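Local coordinates for protein antigen TpF1 (Treponema pallidum, PDB 2FJC) that is a Dps-family mini-ferritin that binds iron, probably oxidising ferrous to ferric iron, and may also play a structural role in the outer membrane, at residues T59-T64 / T137-T142; E16-H21 / A66-Q71; R108-L113 / G144-M149. All coordinates share one frame; numbering follows the deposited sequence.

Contact 1: T59-T64 / T137-T142. With FE (Fe (III) ion), chain R.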
# COMPACT_ATOMS: atom_id res chain seq x y z
N THR B 59 5.33 -23.99 -8.81
CA THR B 59 6.66 -23.54 -9.18
C THR B 59 7.38 -22.99 -7.95
O THR B 59 8.61 -22.96 -7.90
CB THR B 59 6.61 -22.47 -10.29
OG1 THR B 59 7.81 -22.56 -11.08
CG2 THR B 59 6.50 -21.08 -9.70
N GLU B 60 6.62 -22.58 -6.95
CA GLU B 60 7.19 -22.07 -5.72
C GLU B 60 7.83 -23.26 -4.99
O GLU B 60 8.98 -23.19 -4.55
CB GLU B 60 6.08 -21.45 -4.86
CG GLU B 60 6.56 -20.78 -3.58
CD GLU B 60 5.39 -20.30 -2.71
OE1 GLU B 60 4.69 -21.16 -2.12
OE2 GLU B 60 5.17 -19.07 -2.63
N ALA B 61 7.08 -24.35 -4.88
CA ALA B 61 7.59 -25.56 -4.23
C ALA B 61 8.76 -26.10 -5.04
O ALA B 61 9.75 -26.59 -4.50
CB ALA B 61 6.49 -26.60 -4.13
N PHE B 62 8.62 -26.01 -6.36
CA PHE B 62 9.65 -26.44 -7.30
C PHE B 62 10.98 -25.78 -6.93
O PHE B 62 12.01 -26.45 -6.78
CB PHE B 62 9.23 -26.00 -8.71
CG PHE B 62 10.25 -26.26 -9.78
CD1 PHE B 62 10.49 -27.54 -10.26
CD2 PHE B 62 10.93 -25.19 -10.37
CE1 PHE B 62 11.37 -27.77 -11.32
CE2 PHE B 62 11.81 -25.40 -11.43
CZ PHE B 62 12.03 -26.69 -11.91
N ASP B 63 10.94 -24.47 -6.76
CA ASP B 63 12.15 -23.74 -6.44
C ASP B 63 12.67 -23.94 -5.02
O ASP B 63 13.88 -24.09 -4.85
CB ASP B 63 11.98 -22.25 -6.75
CG ASP B 63 13.33 -21.54 -6.90
OD1 ASP B 63 14.12 -21.91 -7.80
OD2 ASP B 63 13.60 -20.61 -6.11
N THR B 64 11.80 -23.98 -4.01
CA THR B 64 12.33 -24.16 -2.65
C THR B 64 12.93 -25.55 -2.45
O THR B 64 13.95 -25.70 -1.78
CB THR B 64 11.28 -23.87 -1.54
OG1 THR B 64 10.37 -24.97 -1.44
CG2 THR B 64 10.50 -22.62 -1.85
N THR B 137 6.74 -30.43 4.88
CA THR B 137 5.49 -30.33 5.62
C THR B 137 4.67 -29.11 5.19
O THR B 137 3.45 -29.18 5.10
CB THR B 137 5.75 -30.27 7.15
OG1 THR B 137 6.40 -31.47 7.58
CG2 THR B 137 4.44 -30.12 7.90
N ASP B 138 5.34 -27.98 4.94
CA ASP B 138 4.63 -26.77 4.51
C ASP B 138 3.93 -27.04 3.19
O ASP B 138 2.79 -26.63 2.98
CB ASP B 138 5.59 -25.59 4.34
CG ASP B 138 6.00 -24.97 5.67
OD1 ASP B 138 5.37 -25.28 6.71
OD2 ASP B 138 6.96 -24.15 5.68
N ILE B 139 4.63 -27.71 2.29
CA ILE B 139 4.09 -28.05 0.99
C ILE B 139 2.94 -29.04 1.16
O ILE B 139 1.91 -28.93 0.52
CB ILE B 139 5.19 -28.65 0.11
CG1 ILE B 139 6.24 -27.58 -0.20
CG2 ILE B 139 4.58 -29.22 -1.16
CD1 ILE B 139 7.49 -28.10 -0.91
N LEU B 140 3.14 -30.00 2.05
CA LEU B 140 2.13 -31.00 2.35
C LEU B 140 0.85 -30.31 2.84
O LEU B 140 -0.27 -30.74 2.52
CB LEU B 140 2.65 -31.95 3.42
CG LEU B 140 2.81 -33.46 3.21
CD1 LEU B 140 2.80 -33.85 1.74
CD2 LEU B 140 4.11 -33.87 3.89
N ARG B 141 1.00 -29.25 3.62
CA ARG B 141 -0.16 -28.54 4.13
C ARG B 141 -0.95 -27.89 3.00
O ARG B 141 -2.17 -28.02 2.97
CB ARG B 141 0.24 -27.47 5.15
CG ARG B 141 -0.97 -26.82 5.82
CD ARG B 141 -0.60 -25.69 6.78
NE ARG B 141 0.51 -26.04 7.67
CZ ARG B 141 0.80 -25.39 8.80
NH1 ARG B 141 0.06 -24.36 9.18
NH2 ARG B 141 1.84 -25.77 9.54
N THR B 142 -0.28 -27.22 2.07
CA THR B 142 -1.01 -26.58 0.98
C THR B 142 -1.63 -27.64 0.05
O THR B 142 -2.71 -27.43 -0.50
CB THR B 142 -0.13 -25.60 0.17
OG1 THR B 142 0.81 -26.33 -0.62
CG2 THR B 142 0.61 -24.66 1.09
FE FE R . 15.34 -19.43 -6.30
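Ala-61 and Ile-139 form most of a small apolar touch between helix 44-71 and helix 130-154. Thr-137 OG1 hydrogen-bonds to Asp-133 O, and Asp-138 turns to another chain, forming a salt bridge with Arg-141 of a neighbouring subunit. Ile-139 reaches across. With CG1 anti to the carbonyl carbon (chi1 -67°) and the chain continuing straight beyond it, Ile-139 CD1 is carried to the facing helix and ends 3.7 Å from Ala-61 CB. Ile-139 CD1 also lies 4.3 Å from Thr-64 OG1, one turn further along, and Ile-139 packs on Phe-117 of helix 99-127. Leu-140 is directed to Phe-117 and Ser-118, while Arg-141 is paired with Asp-138 of another subunit. Thr-142 closes the segment by bonding OG1 to Ile-139 O at 3.0 Å, within its own helix and 21° from the carbonyl plane. Asp-63 leaves helix 44-71 in another direction and binds iron through OD2 at 2.1 Å; its other oxygen, OD1, accepts a hydrogen bond from Trp-37 NE1 of a neighbouring subunit. The chemistry implies a division of labour: one methyl-to-methyl touch joins the helices by dispersion, while Asp-63 serves iron and Asp-138 and Arg-141 serve subunit interfaces.

Contact 2: E16-H21 / A66-Q71. With FE (Fe (III) ion), chain R.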
# COMPACT_ATOMS: atom_id res chain seq x y z
N GLU B 16 17.65 -38.04 -3.10
CA GLU B 16 17.06 -38.79 -4.21
C GLU B 16 15.56 -38.46 -4.29
O GLU B 16 15.02 -38.29 -5.37
CB GLU B 16 17.27 -40.30 -4.00
CG GLU B 16 17.28 -41.10 -5.30
CD GLU B 16 18.13 -40.43 -6.40
OE1 GLU B 16 19.30 -40.09 -6.12
OE2 GLU B 16 17.62 -40.25 -7.53
N GLN B 17 14.91 -38.37 -3.14
CA GLN B 17 13.50 -38.03 -3.08
C GLN B 17 13.30 -36.61 -3.61
O GLN B 17 12.43 -36.36 -4.45
CB GLN B 17 13.00 -38.12 -1.64
CG GLN B 17 12.68 -39.53 -1.16
CD GLN B 17 11.47 -40.11 -1.88
OE1 GLN B 17 10.33 -39.72 -1.61
NE2 GLN B 17 11.72 -41.03 -2.81
N LEU B 18 14.12 -35.69 -3.11
CA LEU B 18 14.05 -34.29 -3.52
C LEU B 18 14.21 -34.14 -5.04
O LEU B 18 13.46 -33.40 -5.67
CB LEU B 18 15.12 -33.48 -2.79
CG LEU B 18 14.67 -32.74 -1.53
CD1 LEU B 18 13.62 -33.51 -0.76
CD2 LEU B 18 15.89 -32.46 -0.67
N ARG B 19 15.17 -34.85 -5.62
CA ARG B 19 15.40 -34.81 -7.05
C ARG B 19 14.14 -35.21 -7.79
O ARG B 19 13.79 -34.62 -8.81
CB ARG B 19 16.55 -35.75 -7.46
CG ARG B 19 17.92 -35.10 -7.35
CD ARG B 19 19.05 -36.11 -7.46
NE ARG B 19 18.98 -36.93 -8.68
CZ ARG B 19 19.28 -36.49 -9.90
NH1 ARG B 19 19.68 -35.24 -10.10
NH2 ARG B 19 19.21 -37.33 -10.94
N GLN B 20 13.45 -36.22 -7.28
CA GLN B 20 12.24 -36.66 -7.93
C GLN B 20 11.14 -35.61 -7.77
O GLN B 20 10.36 -35.37 -8.69
CB GLN B 20 11.75 -37.99 -7.37
CG GLN B 20 10.46 -38.40 -8.04
CD GLN B 20 10.01 -39.79 -7.67
OE1 GLN B 20 9.69 -40.06 -6.50
NE2 GLN B 20 9.98 -40.68 -8.66
N HIS B 21 11.06 -34.99 -6.60
CA HIS B 21 10.05 -33.96 -6.37
C HIS B 21 10.20 -32.83 -7.37
O HIS B 21 9.22 -32.36 -7.95
CB HIS B 21 10.15 -33.40 -4.96
CG HIS B 21 9.92 -34.41 -3.89
ND1 HIS B 21 9.12 -35.51 -4.08
CD2 HIS B 21 10.33 -34.46 -2.60
CE1 HIS B 21 9.04 -36.20 -2.95
NE2 HIS B 21 9.77 -35.58 -2.04
N ALA B 66 14.26 -27.47 -4.85
CA ALA B 66 15.49 -27.52 -5.62
C ALA B 66 16.62 -26.86 -4.82
O ALA B 66 17.75 -27.33 -4.81
CB ALA B 66 15.31 -26.80 -6.94
N GLU B 67 16.29 -25.76 -4.16
CA GLU B 67 17.29 -25.04 -3.38
C GLU B 67 17.69 -25.81 -2.14
O GLU B 67 18.83 -25.69 -1.68
CB GLU B 67 16.76 -23.67 -2.99
CG GLU B 67 17.50 -22.55 -3.69
CD GLU B 67 16.56 -21.56 -4.34
OE1 GLU B 67 15.62 -21.09 -3.66
OE2 GLU B 67 16.76 -21.26 -5.53
N ARG B 68 16.77 -26.58 -1.58
CA ARG B 68 17.09 -27.36 -0.40
C ARG B 68 18.09 -28.42 -0.83
O ARG B 68 19.05 -28.73 -0.12
CB ARG B 68 15.83 -28.02 0.17
CG ARG B 68 16.10 -28.88 1.40
CD ARG B 68 16.94 -28.13 2.41
NE ARG B 68 17.26 -28.95 3.58
CZ ARG B 68 18.20 -28.63 4.46
NH1 ARG B 68 18.91 -27.52 4.30
NH2 ARG B 68 18.44 -29.43 5.50
N LEU B 69 17.86 -28.97 -2.02
CA LEU B 69 18.73 -29.98 -2.59
C LEU B 69 20.14 -29.39 -2.73
O LEU B 69 21.14 -30.04 -2.43
CB LEU B 69 18.17 -30.38 -3.94
CG LEU B 69 18.66 -31.64 -4.64
CD1 LEU B 69 18.60 -32.83 -3.71
CD2 LEU B 69 17.76 -31.87 -5.85
N LEU B 70 20.21 -28.14 -3.19
CA LEU B 70 21.49 -27.48 -3.36
C LEU B 70 22.19 -27.33 -2.01
O LEU B 70 23.39 -27.55 -1.88
CB LEU B 70 21.30 -26.10 -3.99
CG LEU B 70 20.76 -26.10 -5.42
CD1 LEU B 70 20.48 -24.69 -5.89
CD2 LEU B 70 21.78 -26.78 -6.31
N GLN B 71 21.41 -26.96 -0.99
CA GLN B 71 21.94 -26.79 0.34
C GLN B 71 22.50 -28.09 0.88
O GLN B 71 23.49 -28.08 1.62
CB GLN B 71 20.85 -26.28 1.28
CG GLN B 71 20.37 -24.91 0.93
CD GLN B 71 19.08 -24.57 1.61
OE1 GLN B 71 18.34 -23.73 1.13
NE2 GLN B 71 18.81 -25.23 2.72
FE FE R . 15.34 -19.43 -6.30
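Leu-69 projects between Leu-18 and Arg-19, and its two methyls divide the work. Leu-69 CD1 lies 3.7 Å from Leu-18 CB, and Leu-69 CD2 lies 3.6 Å from Arg-19 CG. This fork depends on the first torsion of Leu-69, which sets CG anti to the backbone N (chi1 -165°) and directs both branches at the facing helix. The Leu-18 and Leu-69 side chains run past one another in opposite directions, and Leu-18 CD2 goes on to meet the aliphatic part of Arg-68 at CG, 4.1 Å away. Arg-19 meets Leu-69 mainly through its CG methylene. Its chain bends at the third torsion, and the edge of its guanidinium is turned in plane toward Glu-16 OE2, with Arg-19 NE 3.8 Å from that oxygen in a long salt bridge. Arg-68 also separates its apolar and polar parts: a bend at chi2 (49°) leads the head away from Leu-18. The charge is met by Asp-129, just before helix 130-154, in a salt bridge with NH2, and NE is held by Thr-132 OG1 in the first turn of that helix, while the stem stays in the apolar seam. Two residues before Leu-69, Glu-67 points elsewhere and binds iron through OE2 at 2.4 Å, in a site completed by Asp-63 and by His-36 of a neighbouring subunit. The two short axes approach to 9.4 Å and run at 151° to each other. Such near-antiparallel packing of helix 8-38 against helix 44-71 is that of the first helix pair of the ferritin-like four-helix bundle, and iron held between two subunits is characteristic of the Dps ferroxidase site.

Contact 3: R108-L113 / G144-M149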
# COMPACT_ATOMS: atom_id res chain seq x y z
N ARG B 108 -5.68 -35.97 -8.66
CA ARG B 108 -4.97 -37.24 -8.68
C ARG B 108 -3.46 -37.00 -8.56
O ARG B 108 -2.77 -37.69 -7.80
CB ARG B 108 -5.31 -37.98 -9.98
CG ARG B 108 -5.16 -39.50 -9.93
CD ARG B 108 -5.69 -40.14 -11.23
NE ARG B 108 -7.07 -39.74 -11.49
CZ ARG B 108 -7.60 -39.60 -12.70
NH1 ARG B 108 -6.85 -39.83 -13.79
NH2 ARG B 108 -8.86 -39.20 -12.84
N ASP B 109 -2.95 -36.03 -9.32
CA ASP B 109 -1.53 -35.72 -9.28
C ASP B 109 -1.13 -35.12 -7.92
O ASP B 109 -0.03 -35.37 -7.41
CB ASP B 109 -1.14 -34.75 -10.41
CG ASP B 109 -1.12 -35.43 -11.77
OD1 ASP B 109 -0.97 -36.67 -11.83
OD2 ASP B 109 -1.25 -34.72 -12.80
N PHE B 110 -2.02 -34.33 -7.34
CA PHE B 110 -1.75 -33.73 -6.05
C PHE B 110 -1.66 -34.84 -5.01
O PHE B 110 -0.80 -34.81 -4.14
CB PHE B 110 -2.86 -32.74 -5.66
CG PHE B 110 -2.72 -31.37 -6.29
CD1 PHE B 110 -1.61 -31.06 -7.07
CD2 PHE B 110 -3.68 -30.38 -6.04
CE1 PHE B 110 -1.46 -29.77 -7.60
CE2 PHE B 110 -3.53 -29.10 -6.57
CZ PHE B 110 -2.42 -28.79 -7.35
N GLU B 111 -2.55 -35.82 -5.10
CA GLU B 111 -2.55 -36.93 -4.16
C GLU B 111 -1.28 -37.76 -4.35
O GLU B 111 -0.68 -38.20 -3.37
CB GLU B 111 -3.81 -37.79 -4.35
CG GLU B 111 -5.08 -37.04 -4.00
CD GLU B 111 -6.35 -37.79 -4.38
OE1 GLU B 111 -6.40 -38.34 -5.50
OE2 GLU B 111 -7.30 -37.82 -3.57
N TYR B 112 -0.87 -37.96 -5.59
CA TYR B 112 0.34 -38.71 -5.85
C TYR B 112 1.51 -37.96 -5.21
O TYR B 112 2.33 -38.57 -4.53
CB TYR B 112 0.57 -38.89 -7.35
CG TYR B 112 2.00 -39.19 -7.73
CD1 TYR B 112 2.92 -38.16 -7.94
CD2 TYR B 112 2.45 -40.51 -7.87
CE1 TYR B 112 4.24 -38.43 -8.28
CE2 TYR B 112 3.77 -40.79 -8.22
CZ TYR B 112 4.67 -39.74 -8.42
OH TYR B 112 5.99 -39.99 -8.73
N LEU B 113 1.58 -36.65 -5.41
CA LEU B 113 2.66 -35.85 -4.82
C LEU B 113 2.61 -35.93 -3.30
O LEU B 113 3.63 -36.04 -2.64
CB LEU B 113 2.57 -34.37 -5.22
CG LEU B 113 3.11 -33.98 -6.60
CD1 LEU B 113 2.91 -32.50 -6.83
CD2 LEU B 113 4.59 -34.34 -6.67
N GLY B 144 -2.73 -30.60 0.98
CA GLY B 144 -3.87 -31.14 1.68
C GLY B 144 -5.09 -30.27 1.53
O GLY B 144 -6.20 -30.77 1.34
N LYS B 145 -4.90 -28.96 1.61
CA LYS B 145 -6.00 -28.05 1.48
C LYS B 145 -6.55 -28.08 0.05
O LYS B 145 -7.77 -28.12 -0.14
CB LYS B 145 -5.58 -26.62 1.85
CG LYS B 145 -6.74 -25.65 1.95
CD LYS B 145 -6.30 -24.30 2.50
CE LYS B 145 -7.50 -23.37 2.75
NZ LYS B 145 -8.45 -23.94 3.76
N ALA B 146 -5.66 -28.10 -0.94
CA ALA B 146 -6.09 -28.13 -2.34
C ALA B 146 -6.81 -29.44 -2.68
O ALA B 146 -7.81 -29.44 -3.38
CB ALA B 146 -4.89 -27.92 -3.27
N ILE B 147 -6.29 -30.55 -2.18
CA ILE B 147 -6.88 -31.86 -2.42
C ILE B 147 -8.30 -31.88 -1.84
O ILE B 147 -9.25 -32.35 -2.47
CB ILE B 147 -6.01 -32.97 -1.79
CG1 ILE B 147 -4.70 -33.09 -2.58
CG2 ILE B 147 -6.76 -34.30 -1.78
CD1 ILE B 147 -3.69 -34.03 -1.95
N TRP B 148 -8.44 -31.35 -0.62
CA TRP B 148 -9.75 -31.30 0.01
C TRP B 148 -10.73 -30.43 -0.80
O TRP B 148 -11.87 -30.83 -1.02
CB TRP B 148 -9.64 -30.74 1.42
CG TRP B 148 -10.96 -30.29 1.96
CD1 TRP B 148 -12.06 -31.06 2.19
CD2 TRP B 148 -11.35 -28.94 2.26
NE1 TRP B 148 -13.10 -30.28 2.62
CE2 TRP B 148 -12.69 -28.98 2.67
CE3 TRP B 148 -10.68 -27.71 2.22
CZ2 TRP B 148 -13.39 -27.83 3.04
CZ3 TRP B 148 -11.38 -26.56 2.59
CH2 TRP B 148 -12.72 -26.63 3.00
N MET B 149 -10.28 -29.26 -1.23
CA MET B 149 -11.16 -28.38 -1.99
C MET B 149 -11.55 -29.01 -3.32
O MET B 149 -12.71 -28.96 -3.70
CB MET B 149 -10.52 -27.00 -2.20
CG MET B 149 -10.57 -26.13 -0.94
SD MET B 149 -10.34 -24.34 -1.24
CE MET B 149 -8.65 -24.11 -0.61
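Phe-110 and Ile-147 make the central apolar contact, with Phe-110 CB 3.6 Å from Ile-147 CG1. The aromatic ring adds a second one: Phe-110 CE2 lies 3.8 Å from Ala-146 CB, which approaches the ring obliquely. Phe-110 also packs on Leu-28, Leu-143 and Leu-150, and Tyr-54 stacks edge-to-face with it, so the ring belongs to the core of the bundle. Contacts between apolar and polar groups follow toward the border. Ile-147 CD1 rests 3.7 Å from Phe-110 O, where a methyl adjoins the helix backbone. Beyond it, the side chain of Glu-111 passes aslant over Ile-147; Glu-111 CG is 3.9 Å from both CD1 and CG2 of Ile-147. A charged interaction at this border lies within helix 99-127: Glu-111 CG sits beside the backbone N (chi1 -66°), and the extended chain beyond it takes OE2 to a salt bridge with Lys-107. Between chains, Trp-148 meets Phe-44 of a neighbouring subunit edge-to-face. The axes of segments 108-113 and 144-149 come within 9.6 Å, at 147°. Without hydrogen bonds between these segments, carbon packing holds them, Glu-111 giving its CG methylene to Ile-147 and its carboxylate to Lys-107.

The three contacts tie together the four long helices of one ferritin-like bundle. Contacts 1 and 2 occupy successive turns of helix 44-71, with centres about 12 Å apart, and each supplies one iron ligand, Asp-63 from the first and Glu-67 from the second. Contacts 1 and 3 follow one another along helix 130-154, again about 12 Å between centres. Contacts 2 and 3 lie on opposite sides of the middle of the chain, their centres about 21 Å apart, yet Gln-20 NE2 comes within 4.1 Å of Tyr-112 OH. Contact 3 contributes no iron ligand of its own.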